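Long-range contact in 4-dehydrase (Streptomyces venezuelae, PDB 2PO3), which probably acts as a pyridoxal phosphate-dependent aminotransferase on a TDP-linked sugar in the biosynthesis of desosamine: residues Y273-A286 with Y298-I310. Sequence-based numbering, arbitrary orientation.
Sequences YREHLADLPGVLVA and YVIVEIDEATTGI
With CG of Tyr273 anti to its carbonyl carbon (chi1 -86°) and CG1 of Val299 anti to the backbone N, the methyl meets the phenol ring over one face, a CH-pi contact with CG1 4.0 Å from the Tyr273 ring centroid. This packs the end of helix 246-276 on the small antiparallel sheet 283-285/299-303/358-361, in which 283-285 is an edge strand and 299-303 the middle one. The Tyr273 hydroxyl is hydrogen-bonded to the carbonyl of Pro362, just past the third strand. An alanine here is likely to leave the Val299 methyls without their aromatic cover and the Pro362 carbonyl without that phenol partner. On the same face of the sheet Val283, Val285, Val301 and Ile303 pack together; CD1 of Ile303 lies 3.9 Å from both methyls of Val283, and helix 369-394 touches Val283 through Ala383. On the other face Leu284 lies across the extended chain of Glu302, its CD1 3.6 Å from Glu302 CB, while the carboxylate makes a salt bridge with Arg357. Leu284 and Glu302 form the hydrogen-bonded pair, exchanging both backbone bonds; Ala286 N continues the pairing to Ile300 O (2.7 Å). The other half of that pair is bridged by a water, which donates to Ala286 O and accepts from Ile300 N. Two residues before Ile300, Tyr298 touches the bound TDP-sugar adduct of the cofactor. At the opposite end, a type II turn from Leu280 to Val283 sets Gly282, with positive phi, against helix 305-308, where a side chain would collide with the methyls of Thr307 and Thr308. Asp304 N-caps that helix, its OD2 accepting from Ala306 N, and its own N-H points almost straight (175°) at Gly282 O, 2.7 Å from Asp304 N.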
ATOM      1  N   TYR A 273     -28.768 -13.870  16.858  1.00 27.28           N
ATOM      2  CA  TYR A 273     -28.148 -15.167  16.739  1.00 24.51           C
ATOM      3  C   TYR A 273     -28.181 -15.835  18.086  1.00 25.63           C
ATOM      4  O   TYR A 273     -28.465 -17.019  18.188  1.00 28.69           O
ATOM      5  CB  TYR A 273     -26.668 -15.081  16.313  1.00 21.50           C
ATOM      6  CG  TYR A 273     -26.379 -15.009  14.812  1.00 20.82           C
ATOM      7  CD1 TYR A 273     -25.888 -13.832  14.234  1.00 19.75           C
ATOM      8  CD2 TYR A 273     -26.559 -16.119  13.986  1.00 14.41           C
ATOM      9  CE1 TYR A 273     -25.588 -13.744  12.871  1.00 17.86           C
ATOM     10  CE2 TYR A 273     -26.282 -16.056  12.620  1.00 15.65           C
ATOM     11  CZ  TYR A 273     -25.784 -14.868  12.065  1.00 27.74           C
ATOM     12  OH  TYR A 273     -25.491 -14.792  10.714  1.00 16.39           O
ATOM     13  N   ARG A 274     -27.875 -15.075  19.132  1.00 22.41           N
ATOM     14  CA  ARG A 274     -27.857 -15.678  20.469  1.00 25.22           C
ATOM     15  C   ARG A 274     -29.148 -16.377  20.770  1.00 31.36           C
ATOM     16  O   ARG A 274     -29.221 -17.528  21.224  1.00 30.76           O
ATOM     17  CB  ARG A 274     -27.601 -14.657  21.561  1.00 30.19           C
ATOM     18  CG  ARG A 274     -26.789 -15.193  22.734  1.00 47.72           C
ATOM     19  CD  ARG A 274     -26.584 -14.148  23.827  1.00 38.71           C
ATOM     20  NE  ARG A 274     -27.641 -13.120  23.841  1.00100.00           N
ATOM     21  CZ  ARG A 274     -27.425 -11.787  23.719  1.00100.00           C
ATOM     22  NH1 ARG A 274     -28.414 -10.875  23.737  1.00 57.68           N
ATOM     23  NH2 ARG A 274     -26.164 -11.370  23.577  1.00100.00           N
ATOM     24  N   GLU A 275     -30.200 -15.647  20.495  1.00 33.90           N
ATOM     25  CA  GLU A 275     -31.507 -16.196  20.733  1.00 38.73           C
ATOM     26  C   GLU A 275     -31.835 -17.380  19.820  1.00 34.50           C
ATOM     27  O   GLU A 275     -32.376 -18.384  20.271  1.00 39.05           O
ATOM     28  CB  GLU A 275     -32.586 -15.094  20.714  1.00 42.73           C
ATOM     29  CG  GLU A 275     -32.859 -14.597  19.290  1.00 80.30           C
ATOM     30  CD  GLU A 275     -34.271 -14.122  19.098  1.00100.00           C
ATOM     31  OE1 GLU A 275     -35.240 -14.754  19.483  1.00100.00           O
ATOM     32  OE2 GLU A 275     -34.342 -12.952  18.490  1.00100.00           O
ATOM     33  N   HIS A 276     -31.519 -17.291  18.537  1.00 25.23           N
ATOM     34  CA  HIS A 276     -31.815 -18.408  17.656  1.00 26.58           C
ATOM     35  C   HIS A 276     -30.970 -19.651  17.853  1.00 32.33           C
ATOM     36  O   HIS A 276     -31.275 -20.691  17.267  1.00 36.71           O
ATOM     37  CB  HIS A 276     -31.728 -18.054  16.173  1.00 32.21           C
ATOM     38  CG  HIS A 276     -32.819 -17.119  15.875  1.00 45.34           C
ATOM     39  ND1 HIS A 276     -34.125 -17.461  16.180  1.00 50.90           N
ATOM     40  CD2 HIS A 276     -32.789 -15.876  15.347  1.00 50.87           C
ATOM     41  CE1 HIS A 276     -34.871 -16.433  15.831  1.00 51.93           C
ATOM     42  NE2 HIS A 276     -34.101 -15.469  15.325  1.00 54.12           N
ATOM     43  N   LEU A 277     -29.902 -19.549  18.629  1.00 25.46           N
ATOM     44  CA  LEU A 277     -29.022 -20.713  18.827  1.00 27.78           C
ATOM     45  C   LEU A 277     -28.986 -21.153  20.270  1.00 26.76           C
ATOM     46  O   LEU A 277     -28.127 -21.905  20.744  1.00 30.20           O
ATOM     47  CB  LEU A 277     -27.608 -20.412  18.289  1.00 25.38           C
ATOM     48  CG  LEU A 277     -27.600 -20.203  16.783  1.00 20.43           C
ATOM     49  CD1 LEU A 277     -26.291 -19.520  16.485  1.00 23.52           C
ATOM     50  CD2 LEU A 277     -27.726 -21.533  16.037  1.00 25.17           C
ATOM     51  N   ALA A 278     -29.970 -20.636  20.969  1.00 33.47           N
ATOM     52  CA  ALA A 278     -30.110 -20.950  22.356  1.00 36.95           C
ATOM     53  C   ALA A 278     -30.413 -22.439  22.507  1.00 47.67           C
ATOM     54  O   ALA A 278     -31.077 -23.054  21.639  1.00 29.02           O
ATOM     55  CB  ALA A 278     -31.287 -20.148  22.880  1.00 37.02           C
ATOM     56  N   ASP A 279     -29.920 -22.978  23.640  1.00 50.65           N
ATOM     57  CA  ASP A 279     -30.104 -24.371  24.024  1.00 51.44           C
ATOM     58  C   ASP A 279     -29.800 -25.297  22.853  1.00 43.29           C
ATOM     59  O   ASP A 279     -30.677 -25.953  22.301  1.00 40.24           O
ATOM     60  CB  ASP A 279     -31.522 -24.588  24.633  1.00 56.37           C
ATOM     61  CG  ASP A 279     -31.955 -23.575  25.692  1.00 79.89           C
ATOM     62  OD1 ASP A 279     -31.378 -23.456  26.762  1.00 86.68           O
ATOM     63  OD2 ASP A 279     -33.019 -22.843  25.369  1.00 41.89           O
ATOM     64  N   LEU A 280     -28.528 -25.313  22.476  1.00 26.40           N
ATOM     65  CA  LEU A 280     -28.000 -26.095  21.381  1.00 22.77           C
ATOM     66  C   LEU A 280     -26.655 -26.563  21.877  1.00 35.03           C
ATOM     67  O   LEU A 280     -25.646 -25.859  21.787  1.00 35.09           O
ATOM     68  CB  LEU A 280     -27.841 -25.236  20.099  1.00 24.18           C
ATOM     69  CG  LEU A 280     -27.653 -26.044  18.813  1.00 26.82           C
ATOM     70  CD1 LEU A 280     -28.715 -27.122  18.753  1.00 13.29           C
ATOM     71  CD2 LEU A 280     -27.716 -25.183  17.542  1.00 29.03           C
ATOM     72  N   PRO A 281     -26.649 -27.757  22.445  1.00 37.89           N
ATOM     73  CA  PRO A 281     -25.424 -28.305  22.988  1.00 35.07           C
ATOM     74  C   PRO A 281     -24.371 -28.449  21.917  1.00 34.28           C
ATOM     75  O   PRO A 281     -24.698 -28.853  20.796  1.00 31.78           O
ATOM     76  CB  PRO A 281     -25.763 -29.637  23.665  1.00 35.48           C
ATOM     77  CG  PRO A 281     -27.278 -29.693  23.736  1.00 37.11           C
ATOM     78  CD  PRO A 281     -27.820 -28.604  22.811  1.00 40.64           C
ATOM     79  N   GLY A 282     -23.133 -28.076  22.281  1.00 22.12           N
ATOM     80  CA  GLY A 282     -22.007 -28.128  21.364  1.00 29.02           C
ATOM     81  C   GLY A 282     -21.836 -26.928  20.416  1.00 31.73           C
ATOM     82  O   GLY A 282     -20.896 -26.898  19.610  1.00 30.65           O
ATOM     83  N   VAL A 283     -22.744 -25.949  20.485  1.00 27.60           N
ATOM     84  CA  VAL A 283     -22.639 -24.748  19.647  1.00 30.36           C
ATOM     85  C   VAL A 283     -22.714 -23.559  20.582  1.00 32.21           C
ATOM     86  O   VAL A 283     -23.667 -23.412  21.365  1.00 33.13           O
ATOM     87  CB  VAL A 283     -23.726 -24.576  18.594  1.00 31.34           C
ATOM     88  CG1 VAL A 283     -23.431 -23.293  17.835  1.00 32.27           C
ATOM     89  CG2 VAL A 283     -23.822 -25.739  17.618  1.00 26.92           C
ATOM     90  N   LEU A 284     -21.719 -22.712  20.552  1.00 21.47           N
ATOM     91  CA  LEU A 284     -21.810 -21.584  21.454  1.00 27.84           C
ATOM     92  C   LEU A 284     -21.435 -20.292  20.834  1.00 23.85           C
ATOM     93  O   LEU A 284     -20.388 -20.169  20.186  1.00 19.78           O
ATOM     94  CB  LEU A 284     -20.967 -21.685  22.712  1.00 37.12           C
ATOM     95  CG  LEU A 284     -19.968 -22.801  22.612  1.00 57.15           C
ATOM     96  CD1 LEU A 284     -18.676 -22.293  23.228  1.00 66.63           C
ATOM     97  CD2 LEU A 284     -20.524 -23.985  23.396  1.00 69.76           C
ATOM     98  N   VAL A 285     -22.317 -19.334  21.081  1.00 24.51           N
ATOM     99  CA  VAL A 285     -22.104 -17.985  20.556  1.00 31.38           C
ATOM    100  C   VAL A 285     -21.044 -17.241  21.400  1.00 31.53           C
ATOM    101  O   VAL A 285     -21.167 -17.098  22.622  1.00 34.28           O
ATOM    102  CB  VAL A 285     -23.451 -17.246  20.416  1.00 31.99           C
ATOM    103  CG1 VAL A 285     -23.338 -15.941  19.642  1.00 27.00           C
ATOM    104  CG2 VAL A 285     -24.538 -18.109  19.776  1.00 30.35           C
ATOM    105  N   ALA A 286     -19.972 -16.770  20.784  1.00 17.98           N
ATOM    106  CA  ALA A 286     -18.957 -16.100  21.558  1.00 19.09           C
ATOM    107  C   ALA A 286     -19.465 -14.795  22.182  1.00 31.64           C
ATOM    108  O   ALA A 286     -19.940 -13.904  21.478  1.00 28.32           O
ATOM    109  CB  ALA A 286     -17.824 -15.791  20.612  1.00 24.19           C
ATOM    110  N   TYR A 298     -17.852  -9.069  14.128  1.00 25.80           N
ATOM    111  CA  TYR A 298     -17.604 -10.498  14.056  1.00 28.82           C
ATOM    112  C   TYR A 298     -18.590 -11.354  14.840  1.00 19.29           C
ATOM    113  O   TYR A 298     -18.605 -11.253  16.052  1.00 20.97           O
ATOM    114  CB  TYR A 298     -16.217 -10.781  14.691  1.00 33.05           C
ATOM    115  CG  TYR A 298     -15.091 -10.439  13.753  1.00 36.89           C
ATOM    116  CD1 TYR A 298     -14.166  -9.429  14.030  1.00 34.55           C
ATOM    117  CD2 TYR A 298     -14.977 -11.124  12.543  1.00 43.13           C
ATOM    118  CE1 TYR A 298     -13.139  -9.123  13.134  1.00 34.21           C
ATOM    119  CE2 TYR A 298     -13.959 -10.824  11.636  1.00 47.22           C
ATOM    120  CZ  TYR A 298     -13.033  -9.824  11.928  1.00 49.39           C
ATOM    121  OH  TYR A 298     -12.056  -9.537  11.008  1.00 49.88           O
ATOM    122  N   VAL A 299     -19.375 -12.213  14.179  1.00 13.60           N
ATOM    123  CA  VAL A 299     -20.271 -13.083  14.910  1.00 13.60           C
ATOM    124  C   VAL A 299     -19.571 -14.426  14.961  1.00 20.26           C
ATOM    125  O   VAL A 299     -19.408 -15.064  13.926  1.00 18.97           O
ATOM    126  CB  VAL A 299     -21.611 -13.215  14.215  1.00 23.29           C
ATOM    127  CG1 VAL A 299     -22.447 -14.250  14.941  1.00 20.42           C
ATOM    128  CG2 VAL A 299     -22.324 -11.865  14.236  1.00 25.95           C
ATOM    129  N   ILE A 300     -19.116 -14.848  16.131  1.00 15.72           N
ATOM    130  CA  ILE A 300     -18.397 -16.107  16.199  1.00 14.75           C
ATOM    131  C   ILE A 300     -19.053 -17.154  17.082  1.00 26.82           C
ATOM    132  O   ILE A 300     -19.572 -16.841  18.151  1.00 27.29           O
ATOM    133  CB  ILE A 300     -16.951 -15.877  16.686  1.00 25.43           C
ATOM    134  CG1 ILE A 300     -15.977 -15.863  15.508  1.00 31.73           C
ATOM    135  CG2 ILE A 300     -16.508 -17.075  17.519  1.00 21.75           C
ATOM    136  CD1 ILE A 300     -15.475 -14.508  15.093  1.00 36.35           C
ATOM    137  N   VAL A 301     -19.029 -18.401  16.624  1.00 15.93           N
ATOM    138  CA  VAL A 301     -19.568 -19.520  17.391  1.00 17.66           C
ATOM    139  C   VAL A 301     -18.473 -20.564  17.479  1.00 24.61           C
ATOM    140  O   VAL A 301     -17.599 -20.639  16.613  1.00 21.72           O
ATOM    141  CB  VAL A 301     -20.788 -20.235  16.814  1.00 17.18           C
ATOM    142  CG1 VAL A 301     -21.893 -19.238  16.564  1.00 18.45           C
ATOM    143  CG2 VAL A 301     -20.411 -20.861  15.481  1.00 14.30           C
ATOM    144  N   GLU A 302     -18.529 -21.366  18.531  1.00 17.42           N
ATOM    145  CA  GLU A 302     -17.576 -22.408  18.663  1.00 10.77           C
ATOM    146  C   GLU A 302     -18.405 -23.647  18.509  1.00 18.96           C
ATOM    147  O   GLU A 302     -19.461 -23.758  19.123  1.00 24.99           O
ATOM    148  CB  GLU A 302     -16.982 -22.440  20.054  1.00 10.54           C
ATOM    149  CG  GLU A 302     -16.026 -21.268  20.202  1.00 17.87           C
ATOM    150  CD  GLU A 302     -15.431 -21.241  21.576  1.00 36.39           C
ATOM    151  OE1 GLU A 302     -15.537 -20.303  22.352  1.00 36.34           O
ATOM    152  OE2 GLU A 302     -14.801 -22.344  21.840  1.00 32.24           O
ATOM    153  N   ILE A 303     -17.901 -24.542  17.679  1.00 17.50           N
ATOM    154  CA  ILE A 303     -18.491 -25.832  17.395  1.00 21.97           C
ATOM    155  C   ILE A 303     -17.688 -26.922  18.165  1.00 29.76           C
ATOM    156  O   ILE A 303     -16.501 -27.127  17.872  1.00 25.08           O
ATOM    157  CB  ILE A 303     -18.402 -26.148  15.899  1.00 20.98           C
ATOM    158  CG1 ILE A 303     -19.213 -25.135  15.103  1.00 17.92           C
ATOM    159  CG2 ILE A 303     -18.936 -27.574  15.644  1.00 20.35           C
ATOM    160  CD1 ILE A 303     -20.507 -24.867  15.835  1.00 29.12           C
ATOM    161  N   ASP A 304     -18.301 -27.613  19.132  1.00 29.76           N
ATOM    162  CA  ASP A 304     -17.631 -28.682  19.895  1.00 29.84           C
ATOM    163  C   ASP A 304     -17.856 -30.027  19.201  1.00 30.19           C
ATOM    164  O   ASP A 304     -18.918 -30.624  19.339  1.00 29.18           O
ATOM    165  CB  ASP A 304     -18.194 -28.817  21.319  1.00 35.95           C
ATOM    166  CG  ASP A 304     -17.302 -29.592  22.262  1.00 55.40           C
ATOM    167  OD1 ASP A 304     -17.149 -29.238  23.411  1.00 71.00           O
ATOM    168  OD2 ASP A 304     -16.674 -30.624  21.724  1.00 42.03           O
ATOM    169  N   GLU A 305     -16.885 -30.523  18.436  1.00 26.97           N
ATOM    170  CA  GLU A 305     -17.080 -31.782  17.742  1.00 27.04           C
ATOM    171  C   GLU A 305     -17.503 -32.984  18.598  1.00 29.38           C
ATOM    172  O   GLU A 305     -18.201 -33.867  18.130  1.00 27.79           O
ATOM    173  CB  GLU A 305     -15.936 -32.110  16.790  1.00 27.10           C
ATOM    174  CG  GLU A 305     -16.008 -33.533  16.213  1.00 32.01           C
ATOM    175  CD  GLU A 305     -14.774 -33.804  15.395  1.00 71.37           C
ATOM    176  OE1 GLU A 305     -13.625 -33.728  15.820  1.00 34.19           O
ATOM    177  OE2 GLU A 305     -15.063 -34.029  14.145  1.00 55.16           O
ATOM    178  N   ALA A 306     -17.089 -33.028  19.852  1.00 25.41           N
ATOM    179  CA  ALA A 306     -17.490 -34.152  20.668  1.00 29.04           C
ATOM    180  C   ALA A 306     -18.993 -34.195  20.936  1.00 41.83           C
ATOM    181  O   ALA A 306     -19.647 -35.232  20.809  1.00 47.60           O
ATOM    182  CB  ALA A 306     -16.715 -34.104  21.968  1.00 24.27           C
ATOM    183  N   THR A 307     -19.519 -33.042  21.334  1.00 33.43           N
ATOM    184  CA  THR A 307     -20.907 -32.843  21.662  1.00 27.44           C
ATOM    185  C   THR A 307     -21.774 -33.005  20.423  1.00 34.41           C
ATOM    186  O   THR A 307     -22.752 -33.728  20.419  1.00 42.19           O
ATOM    187  CB  THR A 307     -21.070 -31.417  22.270  1.00 23.99           C
ATOM    188  OG1 THR A 307     -20.317 -31.234  23.439  1.00 28.58           O
ATOM    189  CG2 THR A 307     -22.518 -31.052  22.542  1.00 24.51           C
ATOM    190  N   THR A 308     -21.411 -32.325  19.340  1.00 29.03           N
ATOM    191  CA  THR A 308     -22.176 -32.377  18.108  1.00 28.40           C
ATOM    192  C   THR A 308     -21.924 -33.573  17.202  1.00 34.08           C
ATOM    193  O   THR A 308     -22.800 -33.942  16.442  1.00 27.88           O
ATOM    194  CB  THR A 308     -21.883 -31.122  17.270  1.00 31.61           C
ATOM    195  OG1 THR A 308     -20.564 -31.191  16.764  1.00 23.10           O
ATOM    196  CG2 THR A 308     -22.008 -29.862  18.107  1.00 18.70           C
ATOM    197  N   GLY A 309     -20.723 -34.150  17.229  1.00 28.11           N
ATOM    198  CA  GLY A 309     -20.479 -35.261  16.338  1.00 24.31           C
ATOM    199  C   GLY A 309     -20.178 -34.782  14.924  1.00 29.61           C
ATOM    200  O   GLY A 309     -20.154 -35.548  13.978  1.00 30.41           O
ATOM    201  N   ILE A 310     -19.942 -33.483  14.772  1.00 26.94           N
ATOM    202  CA  ILE A 310     -19.617 -32.889  13.474  1.00 21.20           C
ATOM    203  C   ILE A 310     -18.570 -31.795  13.660  1.00 26.57           C
ATOM    204  O   ILE A 310     -18.745 -30.910  14.498  1.00 29.87           O
ATOM    205  CB  ILE A 310     -20.803 -32.368  12.655  1.00 20.19           C
ATOM    206  CG1 ILE A 310     -20.328 -31.777  11.343  1.00 24.97           C
ATOM    207  CG2 ILE A 310     -21.605 -31.281  13.361  1.00 13.21           C
ATOM    208  CD1 ILE A 310     -21.463 -31.568  10.340  1.00 14.90           C
TER
HETATM  209  O   HOH W   1     -20.016 -13.459  18.561  1.00 19.12           O